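Local coordinates for protein PaxB (Photorhabdus luminescens, PDB 6EK4) that probably acts as one component of a two-component alpha-helical pore-forming toxin related to YaxAB, which assembles to perforate target membranes, at residues W30-S33 / H34-K37; I273-K276 / G277-R281; D93-D97 / D98-N102. One frame throughout, in Å; residues are numbered along the deposited sequence.

Contact 1: W30-S33 / H34-K37; sequences WRLS and HQQK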
loop_
_atom_site.group_PDB
_atom_site.type_symbol
_atom_site.label_atom_id
_atom_site.label_comp_id
_atom_site.label_asym_id
_atom_site.label_seq_id
_atom_site.Cartn_x
_atom_site.Cartn_y
_atom_site.Cartn_z
ATOM N N TRP A 30 4.779 -7.372 -3.975
ATOM C CA TRP A 30 4.303 -8.754 -3.884
ATOM C C TRP A 30 3.336 -8.929 -2.715
ATOM O O TRP A 30 2.248 -9.482 -2.878
ATOM C CB TRP A 30 5.481 -9.720 -3.722
ATOM C CG TRP A 30 5.065 -11.159 -3.644
ATOM C CD1 TRP A 30 4.790 -11.877 -2.513
ATOM C CD2 TRP A 30 4.869 -12.052 -4.744
ATOM N NE1 TRP A 30 4.437 -13.163 -2.844
ATOM C CE2 TRP A 30 4.478 -13.297 -4.206
ATOM C CE3 TRP A 30 4.986 -11.922 -6.133
ATOM C CZ2 TRP A 30 4.203 -14.405 -5.011
ATOM C CZ3 TRP A 30 4.714 -13.024 -6.931
ATOM C CH2 TRP A 30 4.328 -14.249 -6.367
ATOM N N ARG A 31 3.745 -8.455 -1.542
ATOM C CA ARG A 31 2.932 -8.560 -0.331
ATOM C C ARG A 31 1.597 -7.834 -0.486
ATOM O O ARG A 31 0.547 -8.376 -0.135
ATOM C CB ARG A 31 3.702 -7.994 0.867
ATOM C CG ARG A 31 2.991 -8.138 2.206
ATOM C CD ARG A 31 3.874 -7.696 3.365
ATOM N NE ARG A 31 4.515 -6.402 3.121
ATOM C CZ ARG A 31 3.907 -5.216 3.180
ATOM N NH1 ARG A 31 2.611 -5.119 3.474
ATOM N NH2 ARG A 31 4.602 -4.110 2.935
ATOM N N LEU A 32 1.646 -6.613 -1.011
ATOM C CA LEU A 32 0.446 -5.796 -1.195
ATOM C C LEU A 32 -0.476 -6.333 -2.286
ATOM O O LEU A 32 -1.694 -6.277 -2.145
ATOM C CB LEU A 32 0.826 -4.345 -1.508
ATOM C CG LEU A 32 1.427 -3.558 -0.340
ATOM C CD1 LEU A 32 2.141 -2.313 -0.841
ATOM C CD2 LEU A 32 0.364 -3.190 0.685
ATOM N N SER A 33 0.100 -6.858 -3.365
ATOM C CA SER A 33 -0.692 -7.362 -4.491
ATOM C C SER A 33 -1.491 -8.624 -4.160
ATOM O O SER A 33 -2.415 -8.972 -4.894
ATOM C CB SER A 33 0.206 -7.636 -5.701
ATOM O OG SER A 33 1.164 -8.638 -5.406
ATOM N N HIS A 34 -1.137 -9.305 -3.071
ATOM C CA HIS A 34 -1.815 -10.542 -2.670
ATOM C C HIS A 34 -2.799 -10.371 -1.506
ATOM O O HIS A 34 -3.741 -11.155 -1.381
ATOM C CB HIS A 34 -0.781 -11.621 -2.340
ATOM C CG HIS A 34 -0.078 -12.161 -3.546
ATOM N ND1 HIS A 34 1.051 -11.573 -4.075
ATOM C CD2 HIS A 34 -0.354 -13.224 -4.337
ATOM C CE1 HIS A 34 1.444 -12.255 -5.135
ATOM N NE2 HIS A 34 0.609 -13.262 -5.316
ATOM N N GLN A 35 -2.583 -9.365 -0.660
ATOM C CA GLN A 35 -3.488 -9.091 0.464
ATOM C C GLN A 35 -4.578 -8.079 0.099
ATOM O O GLN A 35 -5.658 -8.089 0.693
ATOM C CB GLN A 35 -2.704 -8.615 1.694
ATOM C CG GLN A 35 -2.200 -7.179 1.629
ATOM C CD GLN A 35 -1.289 -6.822 2.793
ATOM O OE1 GLN A 35 -0.646 -7.690 3.386
ATOM N NE2 GLN A 35 -1.228 -5.535 3.122
ATOM N N GLN A 36 -4.284 -7.206 -0.865
ATOM C CA GLN A 36 -5.247 -6.218 -1.365
ATOM C C GLN A 36 -6.542 -6.883 -1.839
ATOM O O GLN A 36 -6.509 -7.834 -2.626
ATOM C CB GLN A 36 -4.612 -5.394 -2.498
ATOM C CG GLN A 36 -5.575 -4.604 -3.384
ATOM C CD GLN A 36 -5.907 -5.307 -4.695
ATOM O OE1 GLN A 36 -5.144 -6.142 -5.183
ATOM N NE2 GLN A 36 -7.044 -4.954 -5.280
ATOM N N LYS A 37 -7.673 -6.378 -1.346
ATOM C CA LYS A 37 -8.991 -6.897 -1.709
ATOM C C LYS A 37 -9.976 -5.754 -1.965
ATOM O O LYS A 37 -10.932 -5.555 -1.212
ATOM C CB LYS A 37 -9.513 -7.840 -0.617
ATOM C CG LYS A 37 -8.756 -9.158 -0.533
ATOM C CD LYS A 37 -9.132 -9.956 0.703
ATOM C CE LYS A 37 -8.286 -11.215 0.819
ATOM N NZ LYS A 37 -8.695 -12.072 1.966
#
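Trp30 and His34, one turn apart near the C-terminal end of helix 19-35, meet both through their rings and through a side-chain-to-backbone hydrogen bond. In the aromatic part, the imidazole brings its CE1 atom over one face of the indole, above the centre of the ring system and 3.3 Å from CE2 of Trp30. The two planes are inclined at 42°, which is neither a stack nor an edge-to-face pair. With CG of Trp30 anti to its own nitrogen (chi1 -179°), the indole stands on the flank of the helix where His34 can lean across it.

The polar contacts centre on carbonyl oxygens. His34 ND1 donates to Trp30 O over 2.7 Å in an almost straight bond that lies in the imidazole plane, whereas the backbone NH of His34 makes only a weak bond to the same oxygen. The following bond, Gln35 N to Arg31 O, is weak too, but Gln36 N reaches Leu32 O at 3.0 Å just as the chain leaves helical geometry. Ser33 OG has the carbonyls of both Ile29 and Trp30 within reach of its single proton.

Looser van der Waals contact follows on the Arg31 side. The Gln35 side chain runs alongside that of Arg31, the amide and guanidinium planes 64° apart, with OE1 3.8 Å from CG of Arg31, and its NE2 approaches Leu32 CD2 at 3.7 Å. Leu32 touches helix 247-321, Trp30, Ser33 and His34 touch helix 42-73, and Gln36 touches both.

Because a carbonyl can only accept, ND1 probably carries a proton, as in the neutral ND1-H tautomer or an imidazolium; the bond should also limit rotation of the imidazole over the indole, and it gives Trp30 O a straighter partner than the weak backbone bond at this helix end.

Contact 2: I273-K276 / G277-R281; sequences IQLK and GVEQR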
loop_
_atom_site.group_PDB
_atom_site.type_symbol
_atom_site.label_atom_id
_atom_site.label_comp_id
_atom_site.label_asym_id
_atom_site.label_seq_id
_atom_site.Cartn_x
_atom_site.Cartn_y
_atom_site.Cartn_z
ATOM N N ILE A 273 -22.637 -4.764 8.221
ATOM C CA ILE A 273 -22.125 -5.650 7.174
ATOM C C ILE A 273 -21.621 -4.818 5.993
ATOM O O ILE A 273 -20.522 -5.055 5.489
ATOM C CB ILE A 273 -23.196 -6.657 6.698
ATOM C CG1 ILE A 273 -23.502 -7.664 7.810
ATOM C CG2 ILE A 273 -22.734 -7.395 5.445
ATOM C CD1 ILE A 273 -24.832 -8.370 7.654
ATOM N N GLN A 274 -22.423 -3.846 5.563
ATOM C CA GLN A 274 -22.033 -2.933 4.484
ATOM C C GLN A 274 -20.788 -2.118 4.847
ATOM O O GLN A 274 -19.971 -1.812 3.978
ATOM C CB GLN A 274 -23.178 -1.976 4.139
ATOM C CG GLN A 274 -24.400 -2.637 3.524
ATOM C CD GLN A 274 -25.542 -1.656 3.316
ATOM O OE1 GLN A 274 -25.449 -0.744 2.494
ATOM N NE2 GLN A 274 -26.627 -1.839 4.062
ATOM N N LEU A 275 -20.653 -1.772 6.127
ATOM C CA LEU A 275 -19.523 -0.977 6.610
ATOM C C LEU A 275 -18.201 -1.743 6.511
ATOM O O LEU A 275 -17.173 -1.166 6.154
ATOM C CB LEU A 275 -19.763 -0.526 8.055
ATOM C CG LEU A 275 -18.781 0.492 8.644
ATOM C CD1 LEU A 275 -18.727 1.759 7.802
ATOM C CD2 LEU A 275 -19.160 0.822 10.079
ATOM N N LYS A 276 -18.228 -3.033 6.833
ATOM C CA LYS A 276 -17.061 -3.896 6.632
ATOM C C LYS A 276 -16.692 -3.980 5.149
ATOM O O LYS A 276 -15.514 -4.053 4.803
ATOM C CB LYS A 276 -17.312 -5.307 7.173
ATOM C CG LYS A 276 -17.287 -5.415 8.690
ATOM C CD LYS A 276 -17.066 -6.855 9.126
ATOM C CE LYS A 276 -17.295 -7.040 10.617
ATOM N NZ LYS A 276 -16.867 -8.391 11.075
ATOM N N GLY A 277 -17.706 -3.973 4.287
ATOM C CA GLY A 277 -17.505 -4.022 2.843
ATOM C C GLY A 277 -16.754 -2.818 2.307
ATOM O O GLY A 277 -15.747 -2.971 1.614
ATOM N N VAL A 278 -17.238 -1.620 2.633
ATOM C CA VAL A 278 -16.599 -0.384 2.165
ATOM C C VAL A 278 -15.202 -0.208 2.766
ATOM O O VAL A 278 -14.282 0.224 2.074
ATOM C CB VAL A 278 -17.456 0.885 2.429
ATOM C CG1 VAL A 278 -18.797 0.785 1.719
ATOM C CG2 VAL A 278 -17.659 1.140 3.917
ATOM N N GLU A 279 -15.045 -0.557 4.043
ATOM C CA GLU A 279 -13.751 -0.433 4.721
ATOM C C GLU A 279 -12.697 -1.379 4.145
ATOM O O GLU A 279 -11.516 -1.033 4.091
ATOM C CB GLU A 279 -13.890 -0.659 6.232
ATOM C CG GLU A 279 -14.407 0.558 6.989
ATOM C CD GLU A 279 -14.231 0.446 8.494
ATOM O OE1 GLU A 279 -13.137 0.036 8.946
ATOM O OE2 GLU A 279 -15.183 0.782 9.233
ATOM N N GLN A 280 -13.122 -2.568 3.724
ATOM C CA GLN A 280 -12.222 -3.514 3.068
ATOM C C GLN A 280 -11.828 -3.020 1.677
ATOM O O GLN A 280 -10.682 -3.186 1.258
ATOM C CB GLN A 280 -12.859 -4.902 2.969
ATOM C CG GLN A 280 -11.960 -5.935 2.307
ATOM C CD GLN A 280 -12.343 -7.364 2.647
ATOM O OE1 GLN A 280 -13.525 -7.706 2.708
ATOM N NE2 GLN A 280 -11.341 -8.210 2.865
ATOM N N ARG A 281 -12.780 -2.417 0.969
ATOM C CA ARG A 281 -12.527 -1.899 -0.378
ATOM C C ARG A 281 -11.688 -0.620 -0.365
ATOM O O ARG A 281 -10.868 -0.411 -1.259
ATOM C CB ARG A 281 -13.842 -1.675 -1.133
ATOM C CG ARG A 281 -14.521 -2.970 -1.550
ATOM C CD ARG A 281 -15.615 -2.736 -2.580
ATOM N NE ARG A 281 -16.713 -1.937 -2.043
ATOM C CZ ARG A 281 -17.651 -2.390 -1.212
ATOM N NH1 ARG A 281 -17.650 -3.654 -0.795
ATOM N NH2 ARG A 281 -18.603 -1.567 -0.791
#
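Leu275 meets Val278 on one side of a continuous run of helix, and this side is the more closely packed. CD1 of Leu275 lies 4.1 Å from CG2 of Val278, the two branched side chains crossing at a slant. The same Val278 methyl rests against the backbone, 3.2 Å from Leu275 O, while CG1 lies over Gln274 O. Four successive i to i+4 bonds join the two segments; the one from Glu279 N to Leu275 O measures 3.1 Å.

This turn belongs to the long helix 247-321, which lies antiparallel to helix 149-193 in the elongated, all-helical fold. Val278 is buried against Glu156 and Arg159 of that partner, Leu275 touches Ile167, and Gln274 touches Ile163 and makes a weak hydrogen bond to Arg159.

Toward solvent the contact loosens. Glu279 keeps its aliphatic part over the backbone, CG 3.4 Å from Leu275 O, and with its chain extended beyond CG it carries OE2 to 3.7 Å from CG of Leu275, a contact between a carboxylate oxygen and an apolar branch point. Lys276 and Gln280 are more loosely placed: each contributes little beyond CB, the Gln280 CB sitting 3.3 Å from Lys276 O, and their extended chains run outward on the exposed side. Arg281 instead turns back toward helix 149-193, chi3 -64°, until Gly277 O lies over one face of its guanidinium, an approach too steep to the plane for a hydrogen bond, while its NH2 forms a long, weak ion pair with Glu156.

Contact 3: D93-D97 / D98-N102; sequences DPELD and DETRN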
loop_
_atom_site.group_PDB
_atom_site.type_symbol
_atom_site.label_atom_id
_atom_site.label_comp_id
_atom_site.label_asym_id
_atom_site.label_seq_id
_atom_site.Cartn_x
_atom_site.Cartn_y
_atom_site.Cartn_z
ATOM N N ASP A 93 64.236 7.013 -26.843
ATOM C CA ASP A 93 65.657 7.293 -27.106
ATOM C C ASP A 93 66.046 7.088 -28.576
ATOM O O ASP A 93 65.309 6.443 -29.326
ATOM C CB ASP A 93 66.547 6.422 -26.201
ATOM C CG ASP A 93 66.376 4.931 -26.456
ATOM O OD1 ASP A 93 67.388 4.200 -26.410
ATOM O OD2 ASP A 93 65.232 4.490 -26.697
ATOM N N PRO A 94 67.201 7.648 -28.999
ATOM C CA PRO A 94 67.686 7.408 -30.364
ATOM C C PRO A 94 67.935 5.923 -30.642
ATOM O O PRO A 94 68.872 5.337 -30.096
ATOM C CB PRO A 94 68.997 8.213 -30.428
ATOM C CG PRO A 94 69.351 8.521 -29.012
ATOM C CD PRO A 94 68.043 8.631 -28.295
ATOM N N GLU A 95 67.090 5.335 -31.488
ATOM C CA GLU A 95 67.092 3.893 -31.741
ATOM C C GLU A 95 67.260 3.564 -33.222
ATOM O O GLU A 95 67.292 4.456 -34.072
ATOM C CB GLU A 95 65.781 3.279 -31.236
ATOM C CG GLU A 95 65.764 2.975 -29.748
ATOM C CD GLU A 95 64.518 2.219 -29.321
ATOM O OE1 GLU A 95 64.620 1.377 -28.404
ATOM O OE2 GLU A 95 63.438 2.462 -29.903
ATOM N N LEU A 96 67.371 2.269 -33.513
ATOM C CA LEU A 96 67.391 1.766 -34.884
ATOM C C LEU A 96 66.040 2.069 -35.531
ATOM O O LEU A 96 65.016 1.517 -35.125
ATOM C CB LEU A 96 67.656 0.257 -34.894
ATOM C CG LEU A 96 69.001 -0.207 -34.317
ATOM C CD1 LEU A 96 68.848 -1.505 -33.536
ATOM C CD2 LEU A 96 70.054 -0.352 -35.409
ATOM N N ASP A 97 66.047 2.947 -36.531
ATOM C CA ASP A 97 64.807 3.482 -37.107
ATOM C C ASP A 97 63.950 2.446 -37.844
ATOM O O ASP A 97 62.745 2.647 -38.000
ATOM C CB ASP A 97 65.115 4.661 -38.043
ATOM C CG ASP A 97 65.655 5.879 -37.304
ATOM O OD1 ASP A 97 66.462 6.623 -37.901
ATOM O OD2 ASP A 97 65.277 6.099 -36.134
ATOM N N ASP A 98 64.562 1.351 -38.294
ATOM C CA ASP A 98 63.834 0.292 -38.995
ATOM C C ASP A 98 63.733 -0.984 -38.158
ATOM O O ASP A 98 62.639 -1.516 -37.960
ATOM C CB ASP A 98 64.508 -0.017 -40.335
ATOM C CG ASP A 98 63.688 -0.961 -41.202
ATOM O OD1 ASP A 98 64.286 -1.862 -41.829
ATOM O OD2 ASP A 98 62.449 -0.807 -41.258
ATOM N N GLU A 99 64.873 -1.470 -37.675
ATOM C CA GLU A 99 64.923 -2.721 -36.912
ATOM C C GLU A 99 64.092 -2.669 -35.629
ATOM O O GLU A 99 63.378 -3.621 -35.313
ATOM C CB GLU A 99 66.373 -3.106 -36.577
ATOM C CG GLU A 99 67.062 -3.958 -37.638
ATOM C CD GLU A 99 67.216 -3.251 -38.974
ATOM O OE1 GLU A 99 67.000 -3.902 -40.018
ATOM O OE2 GLU A 99 67.553 -2.047 -38.985
ATOM N N THR A 100 64.187 -1.559 -34.900
ATOM C CA THR A 100 63.525 -1.421 -33.603
ATOM C C THR A 100 62.247 -0.584 -33.688
ATOM O O THR A 100 61.180 -1.034 -33.267
ATOM C CB THR A 100 64.471 -0.785 -32.561
ATOM O OG1 THR A 100 65.683 -1.546 -32.486
ATOM C CG2 THR A 100 63.819 -0.742 -31.181
ATOM N N ARG A 101 62.358 0.624 -34.236
ATOM C CA ARG A 101 61.259 1.592 -34.195
ATOM C C ARG A 101 60.063 1.165 -35.050
ATOM O O ARG A 101 58.924 1.200 -34.583
ATOM C CB ARG A 101 61.743 2.987 -34.611
ATOM C CG ARG A 101 60.918 4.121 -34.021
ATOM C CD ARG A 101 61.531 5.484 -34.308
ATOM N NE ARG A 101 61.177 6.467 -33.283
ATOM C CZ ARG A 101 61.770 6.583 -32.094
ATOM N NH1 ARG A 101 61.360 7.518 -31.243
ATOM N NH2 ARG A 101 62.764 5.772 -31.740
ATOM N N ASN A 102 60.323 0.757 -36.291
ATOM C CA ASN A 102 59.257 0.306 -37.194
ATOM C C ASN A 102 58.590 -0.984 -36.709
ATOM O O ASN A 102 57.375 -1.148 -36.845
ATOM C CB ASN A 102 59.799 0.114 -38.616
ATOM C CG ASN A 102 58.706 -0.195 -39.626
ATOM O OD1 ASN A 102 58.232 -1.328 -39.719
ATOM N ND2 ASN A 102 58.313 0.810 -40.400
#
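The side chains of Glu95 and Arg101 cross at about a right angle where the loop after helix 80-90 turns into helix 101-141. The join is built as a tight turn in which Leu96 O accepts from two amides, including the i to i+5 bond that defines a pi-turn. Across it the carboxylate and guanidinium planes stand 87° apart, and OE2 of Glu95 lies 3.8 Å from NH2 of Arg101. The salt bridge is therefore long, without the two-pronged, coplanar fit these groups can adopt. Arg101 reaches back along the loop because its chain is extended from CG to NE; CB of Glu95 sits at the edge of the guanidinium, in its plane, and Asp93 O is near that edge as well.

Thr100 fits between Glu95 and Leu96, turning a different branch to each. Its CG2, anti to the backbone nitrogen, faces the Glu95 carboxylate nearly at right angles to that side chain, 3.5 Å from OE2. Its OG1 points to the other neighbour, 3.3 Å from CD1 of Leu96, whose side chain passes at a slant. Asp97 OD2 remains 5.0 Å from Arg101 NE, not in contact, and may add to the negative potential around the arginine. Glu90 brings a like charge close to Glu95 OE1, which would probably favour protonation there, an effect that Arg101 would oppose.

The two amides approach Leu96 O differently: Thr100 N comes at 3.2 Å from above the carbonyl plane, whereas Arg101 N, at 2.9 Å, lies almost on the extension of the C=O bond, at a C=O...N angle of 171°.

How the contacts relate
Along the chain the order is contact 1, contact 3, contact 2. Contact 1 ends helix 19-35 near the middle of the molecule, contact 3 opens helix 101-141 at one far end, and contact 2 lies within helix 247-321. Contacts 1 and 2 are neighbours, their centres about 17 Å apart, and they touch where CD of Lys37 packs 3.5 Å from NE2 of Gln280. Contact 3 is remote, its centre about 74 Å from that of contact 1 and about 90 Å from that of contact 2. Such separations within a single chain reflect a rod-like bundle of long helices, consistent with the elongated build of an alpha-helical pore-forming toxin.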